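Local structure of beta-glucosidase (Saccharopolyspora erythraea D, 5M6G) at residues Arg528-Arg542 with Asp551-Gly563. The protein probably hydrolyses terminal, non-reducing beta-D-glucosyl residues with release of beta-D-glucose, as a family 3 glycoside hydrolase. Residues are numbered along the deposited sequence; the frame is centred on the assembly and turned at random.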
loop_
_atom_site.group_PDB
_atom_site.type_symbol
_atom_site.label_atom_id
_atom_site.label_comp_id
_atom_site.label_asym_id
_atom_site.label_seq_id
_atom_site.Cartn_x
_atom_site.Cartn_y
_atom_site.Cartn_z
ATOM N N ARG A 528 6.933 -2.990 34.669
ATOM C CA ARG A 528 8.144 -2.488 35.304
ATOM C C ARG A 528 8.062 -2.608 36.822
ATOM O O ARG A 528 9.076 -2.879 37.475
ATOM C CB ARG A 528 8.405 -1.042 34.883
ATOM C CG ARG A 528 8.568 -0.863 33.376
ATOM C CD ARG A 528 9.296 0.418 33.007
ATOM N NE ARG A 528 8.911 1.533 33.860
ATOM C CZ ARG A 528 9.730 2.160 34.698
ATOM N NH1 ARG A 528 11.007 1.811 34.794
ATOM N NH2 ARG A 528 9.267 3.153 35.436
ATOM N N ALA A 529 6.866 -2.433 37.400
ATOM C CA ALA A 529 6.714 -2.516 38.853
ATOM C C ALA A 529 7.032 -3.903 39.388
ATOM O O ALA A 529 7.257 -4.057 40.594
ATOM C CB ALA A 529 5.296 -2.131 39.266
ATOM N N SER A 530 7.048 -4.920 38.529
ATOM C CA SER A 530 7.372 -6.258 38.995
ATOM C C SER A 530 8.854 -6.427 39.290
ATOM O O SER A 530 9.234 -7.446 39.885
ATOM C CB SER A 530 6.923 -7.297 37.962
ATOM O OG SER A 530 7.719 -7.225 36.791
ATOM N N GLY A 531 9.690 -5.463 38.890
ATOM C CA GLY A 531 11.130 -5.565 39.033
ATOM C C GLY A 531 11.801 -6.441 38.005
ATOM O O GLY A 531 13.028 -6.569 38.018
ATOM N N VAL A 532 11.031 -7.045 37.116
ATOM C CA VAL A 532 11.503 -7.951 36.082
ATOM C C VAL A 532 11.977 -7.112 34.894
ATOM O O VAL A 532 11.432 -6.024 34.667
ATOM C CB VAL A 532 10.355 -8.911 35.725
ATOM C CG1 VAL A 532 10.443 -9.439 34.320
ATOM C CG2 VAL A 532 10.240 -10.011 36.779
ATOM N N PRO A 533 12.992 -7.545 34.137
ATOM C CA PRO A 533 13.396 -6.784 32.942
ATOM C C PRO A 533 12.266 -6.726 31.924
ATOM O O PRO A 533 11.597 -7.727 31.666
ATOM C CB PRO A 533 14.591 -7.574 32.395
ATOM C CG PRO A 533 15.063 -8.428 33.551
ATOM C CD PRO A 533 13.863 -8.706 34.393
ATOM N N VAL A 534 12.065 -5.540 31.343
ATOM C CA VAL A 534 10.918 -5.266 30.480
ATOM C C VAL A 534 11.400 -4.934 29.071
ATOM O O VAL A 534 12.188 -3.998 28.874
ATOM C CB VAL A 534 10.037 -4.137 31.038
ATOM C CG1 VAL A 534 8.866 -3.867 30.097
ATOM C CG2 VAL A 534 9.517 -4.509 32.424
ATOM N N VAL A 535 10.906 -5.699 28.106
ATOM C CA VAL A 535 11.127 -5.498 26.679
ATOM C C VAL A 535 9.865 -4.870 26.118
ATOM O O VAL A 535 8.783 -5.465 26.195
ATOM C CB VAL A 535 11.419 -6.832 25.970
ATOM C CG1 VAL A 535 11.564 -6.631 24.454
ATOM C CG2 VAL A 535 12.656 -7.508 26.564
ATOM N N VAL A 536 9.981 -3.684 25.541
ATOM C CA VAL A 536 8.835 -3.030 24.930
ATOM C C VAL A 536 8.931 -3.196 23.419
ATOM O O VAL A 536 9.992 -2.989 22.817
ATOM C CB VAL A 536 8.743 -1.552 25.347
ATOM C CG1 VAL A 536 7.655 -0.848 24.554
ATOM C CG2 VAL A 536 8.460 -1.464 26.863
ATOM N N VAL A 537 7.824 -3.595 22.810
ATOM C CA VAL A 537 7.749 -3.825 21.377
ATOM C C VAL A 537 6.651 -2.926 20.834
ATOM O O VAL A 537 5.495 -3.042 21.251
ATOM C CB VAL A 537 7.463 -5.302 21.061
ATOM C CG1 VAL A 537 7.443 -5.521 19.551
ATOM C CG2 VAL A 537 8.502 -6.188 21.731
ATOM N N THR A 538 7.007 -2.007 19.935
ATOM C CA THR A 538 6.012 -1.113 19.358
ATOM C C THR A 538 5.495 -1.732 18.064
ATOM O O THR A 538 6.272 -2.007 17.142
ATOM C CB THR A 538 6.558 0.300 19.105
ATOM O OG1 THR A 538 7.716 0.253 18.257
ATOM C CG2 THR A 538 6.899 1.000 20.428
ATOM N N VAL A 539 4.198 -1.995 18.023
ATOM C CA VAL A 539 3.496 -2.332 16.790
ATOM C C VAL A 539 2.769 -1.063 16.379
ATOM O O VAL A 539 1.786 -0.669 17.018
ATOM C CB VAL A 539 2.534 -3.511 16.985
ATOM C CG1 VAL A 539 1.626 -3.701 15.742
ATOM C CG2 VAL A 539 3.314 -4.774 17.240
ATOM N N SER A 540 3.262 -0.402 15.333
ATOM C CA SER A 540 2.765 0.924 14.992
ATOM C C SER A 540 3.081 1.216 13.538
ATOM O O SER A 540 3.971 0.604 12.948
ATOM C CB SER A 540 3.400 1.998 15.879
ATOM O OG SER A 540 4.794 2.094 15.627
ATOM N N GLY A 541 2.374 2.193 12.982
ATOM C CA GLY A 541 2.655 2.614 11.623
ATOM C C GLY A 541 3.678 3.722 11.475
ATOM O O GLY A 541 3.901 4.207 10.361
ATOM N N ARG A 542 4.344 4.112 12.554
ATOM C CA ARG A 542 5.162 5.317 12.545
ATOM C C ARG A 542 5.889 5.399 13.877
ATOM O O ARG A 542 5.508 4.698 14.821
ATOM C CB ARG A 542 4.283 6.546 12.355
ATOM C CG ARG A 542 3.125 6.564 13.346
ATOM C CD ARG A 542 2.143 7.685 13.059
ATOM N NE ARG A 542 0.780 7.238 13.320
ATOM C CZ ARG A 542 -0.316 7.886 12.939
ATOM N NH1 ARG A 542 -0.225 9.040 12.266
ATOM N NH2 ARG A 542 -1.504 7.361 13.208
ATOM N N ASP A 551 13.655 5.612 28.823
ATOM C CA ASP A 551 14.772 5.293 29.708
ATOM C C ASP A 551 14.421 4.230 30.744
ATOM O O ASP A 551 15.328 3.595 31.288
ATOM C CB ASP A 551 15.275 6.557 30.408
ATOM C CG ASP A 551 15.967 7.500 29.452
ATOM O OD1 ASP A 551 16.438 7.020 28.400
ATOM O OD2 ASP A 551 16.037 8.707 29.740
ATOM N N GLY A 552 13.140 4.019 31.024
ATOM C CA GLY A 552 12.719 2.984 31.940
ATOM C C GLY A 552 12.581 1.611 31.334
ATOM O O GLY A 552 12.293 0.657 32.062
ATOM N N TRP A 553 12.794 1.472 30.026
ATOM C CA TRP A 553 12.603 0.214 29.318
ATOM C C TRP A 553 13.945 -0.475 29.119
ATOM O O TRP A 553 14.878 0.121 28.575
ATOM C CB TRP A 553 11.928 0.456 27.962
ATOM C CG TRP A 553 10.633 1.200 28.063
ATOM C CD1 TRP A 553 9.886 1.399 29.188
ATOM C CD2 TRP A 553 9.930 1.851 26.994
ATOM N NE1 TRP A 553 8.760 2.130 28.886
ATOM C CE2 TRP A 553 8.762 2.417 27.544
ATOM C CE3 TRP A 553 10.170 1.998 25.622
ATOM C CZ2 TRP A 553 7.836 3.121 26.771
ATOM C CZ3 TRP A 553 9.251 2.720 24.855
ATOM C CH2 TRP A 553 8.101 3.266 25.434
ATOM N N ASN A 554 14.042 -1.735 29.548
ATOM C CA ASN A 554 15.306 -2.446 29.384
ATOM C C ASN A 554 15.637 -2.681 27.919
ATOM O O ASN A 554 16.817 -2.708 27.546
ATOM C CB ASN A 554 15.263 -3.762 30.153
ATOM C CG ASN A 554 15.056 -3.542 31.625
ATOM O OD1 ASN A 554 13.923 -3.432 32.092
ATOM N ND2 ASN A 554 16.154 -3.422 32.367
ATOM N N ALA A 555 14.624 -2.869 27.080
ATOM C CA ALA A 555 14.849 -2.942 25.649
ATOM C C ALA A 555 13.651 -2.340 24.945
ATOM O O ALA A 555 12.540 -2.331 25.480
ATOM C CB ALA A 555 15.075 -4.378 25.155
ATOM N N LEU A 556 13.903 -1.814 23.748
ATOM C CA LEU A 556 12.867 -1.277 22.878
ATOM C C LEU A 556 13.107 -1.825 21.483
ATOM O O LEU A 556 14.193 -1.638 20.922
ATOM C CB LEU A 556 12.888 0.254 22.866
ATOM C CG LEU A 556 11.979 0.835 21.782
ATOM C CD1 LEU A 556 10.525 0.443 22.063
ATOM C CD2 LEU A 556 12.138 2.330 21.709
ATOM N N LEU A 557 12.100 -2.500 20.928
ATOM C CA LEU A 557 12.155 -3.056 19.583
ATOM C C LEU A 557 10.976 -2.495 18.807
ATOM O O LEU A 557 9.833 -2.601 19.263
ATOM C CB LEU A 557 12.104 -4.587 19.615
ATOM C CG LEU A 557 12.147 -5.317 18.261
ATOM C CD1 LEU A 557 13.580 -5.363 17.728
ATOM C CD2 LEU A 557 11.559 -6.716 18.396
ATOM N N ALA A 558 11.256 -1.853 17.674
ATOM C CA ALA A 558 10.209 -1.314 16.808
ATOM C C ALA A 558 9.852 -2.371 15.771
ATOM O O ALA A 558 10.710 -2.792 14.989
ATOM C CB ALA A 558 10.666 -0.024 16.125
ATOM N N SER A 559 8.592 -2.800 15.761
ATOM C CA SER A 559 8.158 -3.878 14.884
ATOM C C SER A 559 7.316 -3.408 13.711
ATOM O O SER A 559 7.075 -4.202 12.793
ATOM C CB SER A 559 7.367 -4.930 15.676
ATOM O OG SER A 559 8.214 -5.601 16.592
ATOM N N TRP A 560 6.864 -2.159 13.720
ATOM C CA TRP A 560 6.059 -1.556 12.631
ATOM C C TRP A 560 4.745 -2.347 12.532
ATOM O O TRP A 560 4.109 -2.598 13.567
ATOM C CB TRP A 560 6.871 -1.467 11.352
ATOM C CG TRP A 560 8.245 -0.951 11.585
ATOM C CD1 TRP A 560 9.412 -1.639 11.446
ATOM C CD2 TRP A 560 8.600 0.360 12.052
ATOM N NE1 TRP A 560 10.481 -0.834 11.787
ATOM C CE2 TRP A 560 10.008 0.401 12.155
ATOM C CE3 TRP A 560 7.864 1.507 12.372
ATOM C CZ2 TRP A 560 10.700 1.550 12.563
ATOM C CZ3 TRP A 560 8.552 2.646 12.789
ATOM C CH2 TRP A 560 9.960 2.656 12.879
ATOM N N LEU A 561 4.291 -2.713 11.327
ATOM C CA LEU A 561 3.059 -3.478 11.125
ATOM C C LEU A 561 3.435 -4.728 10.348
ATOM O O LEU A 561 3.356 -4.747 9.106
ATOM C CB LEU A 561 2.003 -2.660 10.383
ATOM C CG LEU A 561 1.657 -1.339 11.069
ATOM C CD1 LEU A 561 0.861 -0.420 10.126
ATOM C CD2 LEU A 561 0.910 -1.597 12.374
ATOM N N PRO A 562 3.849 -5.797 11.040
ATOM C CA PRO A 562 4.569 -6.889 10.362
ATOM C C PRO A 562 3.710 -7.805 9.516
ATOM O O PRO A 562 4.267 -8.546 8.700
ATOM C CB PRO A 562 5.209 -7.668 11.525
ATOM C CG PRO A 562 4.384 -7.325 12.722
ATOM C CD PRO A 562 3.897 -5.910 12.507
ATOM N N GLY A 563 2.392 -7.796 9.678
ATOM C CA GLY A 563 1.555 -8.618 8.828
ATOM C C GLY A 563 1.192 -9.962 9.431
ATOM O O GLY A 563 1.103 -10.103 10.653
HETATM O O HOH W 1 7.034 0.387 15.367
#
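V536 and T538 exchange the backbone hydrogen bonds of a parallel pair with A555, L557 and S559, the N-to-C directions of strands 534-539 and 555-560 lying 19° apart. At the entrance to the ladder, N554 turns its amide back, and OD1 accepts V534 N at 2.9 Å from above the carbonyl plane; D419 takes the ND2 end. W553 lies over V536: CG2, placed beside the backbone N by chi1 172°, sits 3.7 Å from the centroid of the five-membered ring in a CH-pi contact, while CG1 reaches the six-membered ring at CZ3. R528 CD meets the indole edge at CD1, and its NH1 donates to G552 O in a bent bond (141°). With W553 replaced by an alanine, V536 would probably lose its aromatic cover, and the CD methylene of R528 the indole edge. On the sheet face carrying V536, L556 and T538, L556 CD1 touches V536 CG1 and T538 CG2. Farther along, S540 OG donates to R542 O, and R542 pairs with E500 and G508. Backbone bonds and apolar side chains thus hold the strands together in the C-terminal domain's mixed sheet, while one water, above the W560 indole plane, satisfies the buried T538 OG1, S540 OG and W560 N.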